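Long-range contacts in tRNA(His) guanylyltransferase (PDB 5XOX), which adds a single guanosine in the 3'-5' direction to the -1 position of tRNA(His), creating the mark read by histidyl-tRNA synthetase: residues 56-61 with 103-108; 96-101 with 132-137; 169-174 with 196-201. All blocks are in the same frame, centred on the assembly; numbering follows the deposited sequence.

Interaction 1: 56-61 with 103-108; sequences ACAKNL and SFFTSN
The N108 side chain ties two helices together: its OD1 takes N60 ND2 at 3.0 Å, while its ND2 donates at 2.9 Å to F104 O, which also accepts N108 N. The contact joins helices 48-64 and 94-116, which run roughly antiparallel in the ferredoxin-like palm fold of the Thg1 catalytic region. Their segment axes approach to 9.2 Å.

The two N-H groups of N108 reach F104 O from opposite faces of its plane. The bond between the amides is nearly straight, with an N-H...O angle of 168°. It lies close to the N60 amide plane, while the two amide planes stand 64° apart. N60 OD1 takes K59 NZ, so each end of this amide has a partner.

Apart from the amide pair, the interface is largely apolar. C57 CB sits over one face of the F105 ring in a CH-pi contact, 3.8 Å from its centroid. C57 SG is farther off above the same ring and meets the backbone of N108. A58 adds its CB at F105 CE2. L61 CD1 comes to the F105 ring edge, and L61 CG meets F104 CD2 at 3.6 Å. With CG anti to the backbone N (chi1 -175°), the F104 ring swings out to L61.

F81 of strand 78-83 lies against A58, L61 and F105, tying both helices to the sheet. Y129 of the second subunit meets the F104 ring. The peptide O of N60 lies at the edge of that same ring, in its plane, 3.6 Å from CE2.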
ATOM      1  N   ALA A  56      29.086  -4.791 -16.589  1.00 69.86           N
ATOM      2  CA  ALA A  56      29.745  -5.814 -15.755  1.00 74.32           C
ATOM      3  C   ALA A  56      29.019  -5.972 -14.425  1.00 76.56           C
ATOM      4  O   ALA A  56      28.920  -7.098 -13.877  1.00 68.85           O
ATOM      5  CB  ALA A  56      31.226  -5.477 -15.511  1.00 73.82           C
ATOM      6  N   CYS A  57      28.514  -4.832 -13.929  1.00 69.65           N
ATOM      7  CA  CYS A  57      27.738  -4.797 -12.694  1.00 68.06           C
ATOM      8  C   CYS A  57      26.491  -5.646 -12.827  1.00 65.78           C
ATOM      9  O   CYS A  57      26.283  -6.590 -12.056  1.00 99.08           O
ATOM     10  CB  CYS A  57      27.353  -3.367 -12.343  1.00 67.61           C
ATOM     11  SG  CYS A  57      28.762  -2.291 -12.119  1.00 76.97           S
ATOM     12  N   ALA A  58      25.671  -5.326 -13.821  1.00 61.99           N
ATOM     13  CA  ALA A  58      24.480  -6.139 -14.070  1.00 60.04           C
ATOM     14  C   ALA A  58      24.789  -7.633 -14.275  1.00 87.90           C
ATOM     15  O   ALA A  58      23.998  -8.491 -13.871  1.00102.75           O
ATOM     16  CB  ALA A  58      23.734  -5.608 -15.265  1.00 60.88           C
ATOM     17  N   LYS A  59      25.919  -7.955 -14.902  1.00 65.04           N
ATOM     18  CA  LYS A  59      26.262  -9.352 -15.106  1.00 65.93           C
ATOM     19  C   LYS A  59      26.497 -10.006 -13.757  1.00 66.36           C
ATOM     20  O   LYS A  59      26.026 -11.108 -13.504  1.00 65.97           O
ATOM     21  CB  LYS A  59      27.490  -9.492 -16.005  1.00 72.23           C
ATOM     22  CG  LYS A  59      27.982 -10.929 -16.214  1.00 86.11           C
ATOM     23  CD  LYS A  59      29.274 -10.957 -17.041  1.00 89.74           C
ATOM     24  CE  LYS A  59      30.404 -10.162 -16.369  1.00101.10           C
ATOM     25  NZ  LYS A  59      30.733 -10.635 -14.984  1.00117.89           N
ATOM     26  N   ASN A  60      27.212  -9.308 -12.882  1.00 75.80           N
ATOM     27  CA  ASN A  60      27.476  -9.847 -11.560  1.00 69.95           C
ATOM     28  C   ASN A  60      26.182  -9.981 -10.783  1.00 71.73           C
ATOM     29  O   ASN A  60      26.046 -10.871  -9.951  1.00 78.09           O
ATOM     30  CB  ASN A  60      28.460  -8.969 -10.798  1.00 66.96           C
ATOM     31  CG  ASN A  60      29.801  -8.885 -11.488  1.00 80.79           C
ATOM     32  OD1 ASN A  60      30.042  -9.580 -12.472  1.00 83.58           O
ATOM     33  ND2 ASN A  60      30.691  -8.059 -10.963  1.00 89.61           N
ATOM     34  N   LEU A  61      25.228  -9.099 -11.059  1.00 61.49           N
ATOM     35  CA  LEU A  61      23.970  -9.127 -10.352  1.00 59.59           C
ATOM     36  C   LEU A  61      23.122 -10.311 -10.787  1.00 61.43           C
ATOM     37  O   LEU A  61      22.607 -11.035  -9.949  1.00 74.65           O
ATOM     38  CB  LEU A  61      23.229  -7.826 -10.555  1.00 58.17           C
ATOM     39  CG  LEU A  61      22.258  -7.644  -9.401  1.00 56.84           C
ATOM     40  CD1 LEU A  61      22.186  -6.207  -8.964  1.00 59.25           C
ATOM     41  CD2 LEU A  61      20.880  -8.145  -9.768  1.00 55.08           C
ATOM     42  N   SER A 103      21.735  -1.649  -3.829  1.00 57.43           N
ATOM     43  CA  SER A 103      22.958  -1.540  -3.049  1.00 70.17           C
ATOM     44  C   SER A 103      24.054  -2.397  -3.632  1.00 63.70           C
ATOM     45  O   SER A 103      25.190  -1.976  -3.701  1.00 71.49           O
ATOM     46  CB  SER A 103      22.696  -1.934  -1.602  1.00 87.93           C
ATOM     47  OG  SER A 103      21.778  -1.032  -0.994  1.00106.44           O
ATOM     48  N   PHE A 104      23.699  -3.607  -4.045  1.00 71.62           N
ATOM     49  CA  PHE A 104      24.661  -4.521  -4.646  1.00 68.74           C
ATOM     50  C   PHE A 104      25.262  -3.899  -5.843  1.00 61.68           C
ATOM     51  O   PHE A 104      26.472  -3.933  -6.029  1.00 63.62           O
ATOM     52  CB  PHE A 104      23.994  -5.820  -5.057  1.00 70.01           C
ATOM     53  CG  PHE A 104      24.951  -6.862  -5.590  1.00 74.29           C
ATOM     54  CD1 PHE A 104      26.164  -7.082  -4.984  1.00 69.50           C
ATOM     55  CD2 PHE A 104      24.606  -7.667  -6.659  1.00 83.00           C
ATOM     56  CE1 PHE A 104      27.021  -8.066  -5.450  1.00 68.41           C
ATOM     57  CE2 PHE A 104      25.467  -8.653  -7.119  1.00 81.01           C
ATOM     58  CZ  PHE A 104      26.668  -8.846  -6.519  1.00 64.17           C
ATOM     59  N   PHE A 105      24.377  -3.351  -6.661  1.00 60.25           N
ATOM     60  CA  PHE A 105      24.763  -2.702  -7.879  1.00 60.86           C
ATOM     61  C   PHE A 105      25.645  -1.508  -7.580  1.00 63.10           C
ATOM     62  O   PHE A 105      26.762  -1.429  -8.088  1.00 64.64           O
ATOM     63  CB  PHE A 105      23.532  -2.281  -8.649  1.00 59.00           C
ATOM     64  CG  PHE A 105      23.764  -2.063 -10.129  1.00 64.92           C
ATOM     65  CD1 PHE A 105      24.229  -0.841 -10.610  1.00 60.56           C
ATOM     66  CD2 PHE A 105      23.477  -3.065 -11.042  1.00 72.34           C
ATOM     67  CE1 PHE A 105      24.411  -0.637 -11.945  1.00 61.00           C
ATOM     68  CE2 PHE A 105      23.672  -2.864 -12.387  1.00 59.05           C
ATOM     69  CZ  PHE A 105      24.137  -1.648 -12.834  1.00 60.21           C
ATOM     70  N   THR A 106      25.162  -0.584  -6.756  1.00 62.34           N
ATOM     71  CA  THR A 106      25.975   0.573  -6.393  1.00 64.30           C
ATOM     72  C   THR A 106      27.385   0.136  -5.974  1.00 66.56           C
ATOM     73  O   THR A 106      28.398   0.668  -6.434  1.00 68.64           O
ATOM     74  CB  THR A 106      25.340   1.373  -5.240  1.00 63.85           C
ATOM     75  OG1 THR A 106      24.097   1.939  -5.653  1.00 62.15           O
ATOM     76  CG2 THR A 106      26.261   2.472  -4.793  1.00 66.17           C
ATOM     77  N   SER A 107      27.434  -0.870  -5.116  1.00 66.29           N
ATOM     78  CA  SER A 107      28.692  -1.404  -4.635  1.00 68.42           C
ATOM     79  C   SER A 107      29.529  -1.824  -5.827  1.00 74.07           C
ATOM     80  O   SER A 107      30.693  -1.439  -5.925  1.00 93.66           O
ATOM     81  CB  SER A 107      28.468  -2.587  -3.694  1.00 67.81           C
ATOM     82  OG  SER A 107      29.685  -3.048  -3.128  1.00 70.06           O
ATOM     83  N   ASN A 108      28.931  -2.579  -6.748  1.00 68.19           N
ATOM     84  CA  ASN A 108      29.672  -3.093  -7.905  1.00 75.34           C
ATOM     85  C   ASN A 108      30.214  -1.988  -8.840  1.00 85.65           C
ATOM     86  O   ASN A 108      31.320  -2.102  -9.406  1.00 93.84           O
ATOM     87  CB  ASN A 108      28.797  -4.038  -8.717  1.00 67.47           C
ATOM     88  CG  ASN A 108      28.972  -5.462  -8.321  1.00 67.65           C
ATOM     89  OD1 ASN A 108      29.810  -6.173  -8.869  1.00 69.19           O
ATOM     90  ND2 ASN A 108      28.152  -5.907  -7.381  1.00 90.57           N
TER

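Interaction 2: 96-101 with 132-137; sequences KLATLF and SRCVAY
This is a buried helix-on-strand contact within a beta-alpha-beta crossover of the ferredoxin-like palm fold. Helix 94-116 links the parallel strands 78-83 and 130-137, with strand 23-30 between them in the sheet. A98 faces the strand and is its closest point, its CA 5.2 Å from the CA of S132. The segment axes pass at 6.9 Å, and their directions run closer to antiparallel than parallel.

One polar bond crosses the interface. S132 OG donates to A98 O at 2.8 Å. It reaches the carbonyl from the side, with a C=O...O angle of 107°, and is tilted 34° from the carbonyl plane. The S132 hydroxyl points at the helix because OG is anti to the backbone N (chi1 -179°). The same OG lies 3.7 Å from A98 CB, consistent with a small side chain at this close point.

C134, two residues on, faces the helix as well. Its SG rests 3.7 Å from L97 CB and 4.0 Å from A98 N, a van der Waals contact. The intervening R133 points away from the helix. Its NH1 makes a salt bridge with E13 of the second subunit, and its NH2 binds a phosphate ion, probably from the crystallisation liquor.

The helix lies over the S132-C134 part of strand 130-137, and T99 of the second subunit packs on A98. F101 of the helix touches V26 of strand 23-30, and so does S132, while V135 and Y137 bond by their backbones to V25 and Y23 of that strand.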
ATOM      1  N   LYS A  96      13.155  -5.057   0.224  1.00 64.10           N
ATOM      2  CA  LYS A  96      14.336  -5.885   0.029  1.00 61.73           C
ATOM      3  C   LYS A  96      14.742  -5.953  -1.450  1.00 60.98           C
ATOM      4  O   LYS A  96      15.927  -5.864  -1.768  1.00 67.15           O
ATOM      5  CB  LYS A  96      14.109  -7.293   0.605  1.00 62.57           C
ATOM      6  CG  LYS A  96      14.142  -7.404   2.171  1.00 73.49           C
ATOM      7  CD  LYS A  96      13.836  -8.851   2.620  1.00 77.68           C
ATOM      8  CE  LYS A  96      14.877  -9.470   3.575  1.00 81.30           C
ATOM      9  NZ  LYS A  96      14.652 -10.972   3.710  1.00 89.88           N
ATOM     10  N   LEU A  97      13.784  -6.074  -2.363  1.00 49.45           N
ATOM     11  CA  LEU A  97      14.169  -6.231  -3.755  1.00 49.21           C
ATOM     12  C   LEU A  97      14.838  -4.977  -4.361  1.00 49.38           C
ATOM     13  O   LEU A  97      15.939  -5.026  -4.960  1.00 51.33           O
ATOM     14  CB  LEU A  97      12.954  -6.643  -4.560  1.00 48.12           C
ATOM     15  CG  LEU A  97      12.759  -8.150  -4.518  1.00 48.44           C
ATOM     16  CD1 LEU A  97      11.404  -8.531  -5.020  1.00 47.57           C
ATOM     17  CD2 LEU A  97      13.805  -8.763  -5.379  1.00 49.09           C
ATOM     18  N   ALA A  98      14.174  -3.853  -4.156  1.00 50.87           N
ATOM     19  CA  ALA A  98      14.671  -2.577  -4.630  1.00 51.24           C
ATOM     20  C   ALA A  98      15.987  -2.189  -3.984  1.00 52.68           C
ATOM     21  O   ALA A  98      16.984  -1.960  -4.667  1.00 61.20           O
ATOM     22  CB  ALA A  98      13.648  -1.519  -4.369  1.00 50.70           C
ATOM     23  N   THR A  99      15.981  -2.119  -2.654  1.00 73.17           N
ATOM     24  CA  THR A  99      17.160  -1.666  -1.918  1.00 70.71           C
ATOM     25  C   THR A  99      18.339  -2.607  -2.062  1.00 65.35           C
ATOM     26  O   THR A  99      19.479  -2.172  -2.117  1.00 75.67           O
ATOM     27  CB  THR A  99      16.858  -1.498  -0.441  1.00 55.60           C
ATOM     28  OG1 THR A  99      16.149  -2.659  -0.020  1.00 58.14           O
ATOM     29  CG2 THR A  99      16.033  -0.240  -0.179  1.00 52.70           C
ATOM     30  N   LEU A 100      18.065  -3.894  -2.140  1.00 53.34           N
ATOM     31  CA  LEU A 100      19.152  -4.845  -2.223  1.00 54.48           C
ATOM     32  C   LEU A 100      19.811  -4.828  -3.591  1.00 56.45           C
ATOM     33  O   LEU A 100      21.049  -4.865  -3.683  1.00 56.25           O
ATOM     34  CB  LEU A 100      18.653  -6.246  -1.899  1.00 57.40           C
ATOM     35  CG  LEU A 100      18.664  -6.470  -0.382  1.00 59.01           C
ATOM     36  CD1 LEU A 100      18.364  -7.906  -0.051  1.00 55.09           C
ATOM     37  CD2 LEU A 100      19.975  -6.012   0.240  1.00 56.53           C
ATOM     38  N   PHE A 101      19.010  -4.784  -4.657  1.00 53.38           N
ATOM     39  CA  PHE A 101      19.644  -4.747  -5.979  1.00 59.47           C
ATOM     40  C   PHE A 101      20.349  -3.421  -6.092  1.00 59.20           C
ATOM     41  O   PHE A 101      21.484  -3.350  -6.569  1.00 62.42           O
ATOM     42  CB  PHE A 101      18.654  -4.904  -7.123  1.00 52.39           C
ATOM     43  CG  PHE A 101      18.117  -6.291  -7.259  1.00 67.23           C
ATOM     44  CD1 PHE A 101      18.258  -7.199  -6.231  1.00 52.39           C
ATOM     45  CD2 PHE A 101      17.495  -6.703  -8.428  1.00 67.00           C
ATOM     46  CE1 PHE A 101      17.758  -8.464  -6.349  1.00 52.18           C
ATOM     47  CE2 PHE A 101      17.016  -7.997  -8.556  1.00 50.81           C
ATOM     48  CZ  PHE A 101      17.149  -8.871  -7.506  1.00 51.42           C
ATOM     49  N   SER A 132      16.371   2.922  -6.981  1.00 58.82           N
ATOM     50  CA  SER A 132      15.862   1.619  -7.384  1.00 51.38           C
ATOM     51  C   SER A 132      14.328   1.504  -7.197  1.00 49.79           C
ATOM     52  O   SER A 132      13.727   2.222  -6.394  1.00 49.20           O
ATOM     53  CB  SER A 132      16.590   0.541  -6.614  1.00 61.98           C
ATOM     54  OG  SER A 132      16.118  -0.712  -7.031  1.00 78.52           O
ATOM     55  N   ARG A 133      13.688   0.632  -7.981  1.00 57.78           N
ATOM     56  CA  ARG A 133      12.213   0.549  -8.047  1.00 43.61           C
ATOM     57  C   ARG A 133      11.750  -0.829  -8.350  1.00 42.31           C
ATOM     58  O   ARG A 133      12.414  -1.571  -9.083  1.00 50.55           O
ATOM     59  CB  ARG A 133      11.648   1.441  -9.147  1.00 51.03           C
ATOM     60  CG  ARG A 133      11.984   2.896  -8.999  1.00 86.24           C
ATOM     61  CD  ARG A 133      12.042   3.556 -10.338  1.00 87.75           C
ATOM     62  NE  ARG A 133      11.525   4.908 -10.237  1.00 85.72           N
ATOM     63  CZ  ARG A 133      10.234   5.209 -10.318  1.00 87.78           C
ATOM     64  NH1 ARG A 133       9.331   4.259 -10.510  1.00 96.34           N
ATOM     65  NH2 ARG A 133       9.844   6.462 -10.214  1.00 85.71           N
ATOM     66  N   CYS A 134      10.563  -1.152  -7.856  1.00 46.69           N
ATOM     67  CA  CYS A 134       9.872  -2.406  -8.220  1.00 47.84           C
ATOM     68  C   CYS A 134       8.553  -2.261  -8.994  1.00 41.35           C
ATOM     69  O   CYS A 134       7.704  -1.426  -8.656  1.00 55.69           O
ATOM     70  CB  CYS A 134       9.587  -3.212  -6.972  1.00 49.79           C
ATOM     71  SG  CYS A 134      10.973  -4.206  -6.519  1.00 73.78           S
ATOM     72  N   VAL A 135       8.360  -3.068 -10.031  1.00 37.49           N
ATOM     73  CA  VAL A 135       7.083  -3.020 -10.754  1.00 37.05           C
ATOM     74  C   VAL A 135       6.535  -4.387 -11.049  1.00 50.24           C
ATOM     75  O   VAL A 135       7.278  -5.277 -11.477  1.00 82.20           O
ATOM     76  CB  VAL A 135       7.180  -2.231 -12.065  1.00 38.41           C
ATOM     77  CG1 VAL A 135       5.784  -2.055 -12.622  1.00 37.43           C
ATOM     78  CG2 VAL A 135       7.830  -0.839 -11.841  1.00 37.05           C
ATOM     79  N   ALA A 136       5.231  -4.558 -10.837  1.00 34.67           N
ATOM     80  CA  ALA A 136       4.629  -5.875 -11.066  1.00 46.01           C
ATOM     81  C   ALA A 136       3.942  -5.970 -12.431  1.00 59.85           C
ATOM     82  O   ALA A 136       3.122  -5.125 -12.799  1.00 49.21           O
ATOM     83  CB  ALA A 136       3.655  -6.196  -9.989  1.00 45.69           C
ATOM     84  N   TYR A 137       4.281  -7.004 -13.185  1.00 34.24           N
ATOM     85  CA  TYR A 137       3.622  -7.237 -14.449  1.00 56.94           C
ATOM     86  C   TYR A 137       2.870  -8.568 -14.485  1.00 66.42           C
ATOM     87  O   TYR A 137       3.456  -9.640 -14.397  1.00 78.62           O
ATOM     88  CB  TYR A 137       4.639  -7.123 -15.564  1.00 53.73           C
ATOM     89  CG  TYR A 137       5.078  -5.709 -15.701  1.00 41.68           C
ATOM     90  CD1 TYR A 137       4.253  -4.812 -16.333  1.00 36.85           C
ATOM     91  CD2 TYR A 137       6.313  -5.257 -15.221  1.00 48.74           C
ATOM     92  CE1 TYR A 137       4.617  -3.482 -16.483  1.00 47.09           C
ATOM     93  CE2 TYR A 137       6.693  -3.923 -15.373  1.00 37.41           C
ATOM     94  CZ  TYR A 137       5.831  -3.040 -16.012  1.00 35.10           C
ATOM     95  OH  TYR A 137       6.145  -1.714 -16.209  1.00 44.47           O
TER

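Interaction 3: 169-174 with 196-201; sequences IKCGLT and SECGIN
K170 and C198 meet where the ends of two helices come together, and C198 is the buried partner. The close part is made by side chains against peptide oxygens. The aliphatic run of K170 lies alongside C198 O, with CD at 3.2 Å and CE at 3.5 Å. A bend at the second torsion of K170 (chi2 -113°) lays the chain there. Its NZ is 3.6 Å from C198 O and 4.2 Å from G199 O, too far to count as hydrogen-bonded. The amine may still add a weak attraction to these oxygens.

Next to it, C171 SG rests 3.5 Å from E197 O. C171 SG and C198 SG stand 4.5 Å apart, in contact but not joined by a disulfide. C198 also packs on Q166 and L167, about one turn earlier on the helix that carries K170 and C171.

The solvent side is looser. While C198 and the close carbonyls form the packed part, K170 and E197 are exposed residues whose charged ends gain little from the contact. No hydrogen bond crosses the interface. E197 OE1 has only a weak, long ion pair with K181. Both segments leave their helices at a glycine with positive phi, G172 and G199.

The contact lies among helices 140-171, 175-182 and 187-197 of the C-terminal part, far from the centre of the chain. It brings the end of the long helix 140-171 beside the end of helix 187-197. Between them in the chain comes helix 175-182, with T174 at its N-cap.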
ATOM      1  N   ILE A 169      28.824  19.627 -32.275  1.00 78.72           N
ATOM      2  CA  ILE A 169      30.241  19.378 -32.527  1.00 80.87           C
ATOM      3  C   ILE A 169      30.737  19.868 -33.904  1.00 82.68           C
ATOM      4  O   ILE A 169      31.544  20.795 -33.987  1.00 85.31           O
ATOM      5  CB  ILE A 169      30.528  17.860 -32.307  1.00 79.58           C
ATOM      6  CG1 ILE A 169      30.548  17.556 -30.800  1.00113.34           C
ATOM      7  CG2 ILE A 169      31.805  17.442 -32.980  1.00 81.69           C
ATOM      8  CD1 ILE A 169      30.502  16.057 -30.380  1.00119.17           C
ATOM      9  N   LYS A 170      30.233  19.258 -34.970  1.00 85.50           N
ATOM     10  CA  LYS A 170      30.813  19.380 -36.314  1.00 95.89           C
ATOM     11  C   LYS A 170      30.456  20.668 -37.045  1.00 94.47           C
ATOM     12  O   LYS A 170      31.271  21.245 -37.785  1.00 92.64           O
ATOM     13  CB  LYS A 170      30.366  18.199 -37.183  1.00 81.57           C
ATOM     14  CG  LYS A 170      30.621  16.850 -36.568  1.00 80.43           C
ATOM     15  CD  LYS A 170      31.666  16.094 -37.354  1.00 82.17           C
ATOM     16  CE  LYS A 170      31.925  14.700 -36.785  1.00 89.86           C
ATOM     17  NZ  LYS A 170      32.791  13.870 -37.696  1.00 96.63           N
ATOM     18  N   CYS A 171      29.210  21.075 -36.868  1.00 91.48           N
ATOM     19  CA  CYS A 171      28.684  22.242 -37.530  1.00 95.15           C
ATOM     20  C   CYS A 171      28.705  23.472 -36.620  1.00113.44           C
ATOM     21  O   CYS A 171      28.324  24.559 -37.037  1.00126.99           O
ATOM     22  CB  CYS A 171      27.271  21.940 -38.029  1.00 95.71           C
ATOM     23  SG  CYS A 171      27.109  20.485 -39.190  1.00 81.60           S
ATOM     24  N   GLY A 172      29.166  23.303 -35.383  1.00121.10           N
ATOM     25  CA  GLY A 172      29.408  24.436 -34.501  1.00124.97           C
ATOM     26  C   GLY A 172      28.159  25.088 -33.940  1.00118.30           C
ATOM     27  O   GLY A 172      28.198  26.202 -33.418  1.00127.05           O
ATOM     28  N   LEU A 173      27.049  24.372 -34.035  1.00106.33           N
ATOM     29  CA  LEU A 173      25.754  24.869 -33.596  1.00107.38           C
ATOM     30  C   LEU A 173      25.640  25.005 -32.093  1.00110.23           C
ATOM     31  O   LEU A 173      26.232  24.234 -31.332  1.00103.53           O
ATOM     32  CB  LEU A 173      24.642  23.937 -34.059  1.00108.85           C
ATOM     33  CG  LEU A 173      23.973  24.315 -35.367  1.00 80.06           C
ATOM     34  CD1 LEU A 173      25.052  24.443 -36.387  1.00 81.93           C
ATOM     35  CD2 LEU A 173      22.940  23.264 -35.745  1.00 77.32           C
ATOM     36  N   THR A 174      24.835  25.977 -31.682  1.00125.67           N
ATOM     37  CA  THR A 174      24.432  26.121 -30.291  1.00120.20           C
ATOM     38  C   THR A 174      23.175  25.265 -30.052  1.00103.07           C
ATOM     39  O   THR A 174      22.407  25.019 -30.988  1.00 89.27           O
ATOM     40  CB  THR A 174      24.181  27.618 -29.923  1.00116.59           C
ATOM     41  OG1 THR A 174      22.841  28.004 -30.275  1.00106.50           O
ATOM     42  CG2 THR A 174      25.214  28.525 -30.625  1.00105.97           C
ATOM     43  N   SER A 196      24.898  13.883 -44.478  1.00 97.73           N
ATOM     44  CA  SER A 196      25.247  14.985 -45.382  1.00 99.70           C
ATOM     45  C   SER A 196      26.030  16.048 -44.626  1.00 94.18           C
ATOM     46  O   SER A 196      27.120  16.470 -45.051  1.00 92.44           O
ATOM     47  CB  SER A 196      24.001  15.593 -46.045  1.00 99.05           C
ATOM     48  OG  SER A 196      23.051  16.057 -45.101  1.00 98.82           O
ATOM     49  N   GLU A 197      25.407  16.534 -43.552  1.00 86.63           N
ATOM     50  CA  GLU A 197      25.934  17.647 -42.764  1.00 85.07           C
ATOM     51  C   GLU A 197      27.002  17.291 -41.684  1.00 86.19           C
ATOM     52  O   GLU A 197      27.989  18.010 -41.513  1.00 86.67           O
ATOM     53  CB  GLU A 197      24.748  18.420 -42.156  1.00 79.43           C
ATOM     54  CG  GLU A 197      23.861  19.031 -43.267  1.00 85.34           C
ATOM     55  CD  GLU A 197      22.529  19.661 -42.823  1.00 93.94           C
ATOM     56  OE1 GLU A 197      21.442  19.182 -43.267  1.00 80.41           O
ATOM     57  OE2 GLU A 197      22.578  20.703 -42.126  1.00114.55           O
ATOM     58  N   CYS A 198      26.841  16.199 -40.956  1.00 81.63           N
ATOM     59  CA  CYS A 198      27.833  15.903 -39.925  1.00 77.55           C
ATOM     60  C   CYS A 198      28.925  14.961 -40.389  1.00 79.03           C
ATOM     61  O   CYS A 198      29.892  14.709 -39.679  1.00 79.84           O
ATOM     62  CB  CYS A 198      27.143  15.322 -38.706  1.00 76.53           C
ATOM     63  SG  CYS A 198      25.790  16.363 -38.141  1.00 84.50           S
ATOM     64  N   GLY A 199      28.748  14.411 -41.576  1.00 94.12           N
ATOM     65  CA  GLY A 199      29.627  13.362 -42.057  1.00 98.80           C
ATOM     66  C   GLY A 199      29.769  12.117 -41.178  1.00 93.36           C
ATOM     67  O   GLY A 199      30.886  11.763 -40.778  1.00 99.16           O
ATOM     68  N   ILE A 200      28.661  11.453 -40.839  1.00 92.49           N
ATOM     69  CA  ILE A 200      28.790  10.116 -40.251  1.00 88.46           C
ATOM     70  C   ILE A 200      27.595   9.202 -40.563  1.00 82.06           C
ATOM     71  O   ILE A 200      26.465   9.653 -40.702  1.00 75.79           O
ATOM     72  CB  ILE A 200      29.045  10.192 -38.735  1.00 88.50           C
ATOM     73  CG1 ILE A 200      29.707   8.890 -38.297  1.00 97.72           C
ATOM     74  CG2 ILE A 200      27.766  10.461 -37.981  1.00 73.06           C
ATOM     75  CD1 ILE A 200      30.929   8.535 -39.161  1.00 95.45           C
ATOM     76  N   ASN A 201      27.876   7.915 -40.723  1.00 75.84           N
ATOM     77  CA  ASN A 201      26.860   6.942 -41.058  1.00 74.73           C
ATOM     78  C   ASN A 201      26.366   6.242 -39.809  1.00 78.67           C
ATOM     79  O   ASN A 201      27.158   5.689 -39.044  1.00 99.23           O
ATOM     80  CB  ASN A 201      27.405   5.943 -42.068  1.00 77.12           C
ATOM     81  CG  ASN A 201      26.389   4.913 -42.460  1.00 99.11           C
ATOM     82  OD1 ASN A 201      25.203   5.057 -42.162  1.00121.75           O
ATOM     83  ND2 ASN A 201      26.835   3.865 -43.139  1.00 99.85           N
TER

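In the fold
Interactions 1 and 2 are buried contacts of the catalytic region and share helix 94-116. They touch through L61 and F101, and both border the second subunit. Interaction 1 pairs that helix with helix 48-64, using aromatic and aliphatic side chains and an amide-amide bond. Interaction 2 sets it on strand 130-137, outermost in the sheet of this chain, mostly through small side chains, A98, S132 and C134, with L97, and a serine-to-carbonyl bond. Interaction 3 is a surface contact on the opposite side of the chain's centre, its nearest atoms about 25 Å from interaction 1. It has no cross-segment hydrogen bond and no other chain touching it. Helix 140-171, which follows strand 130-137, carries the chain out to it.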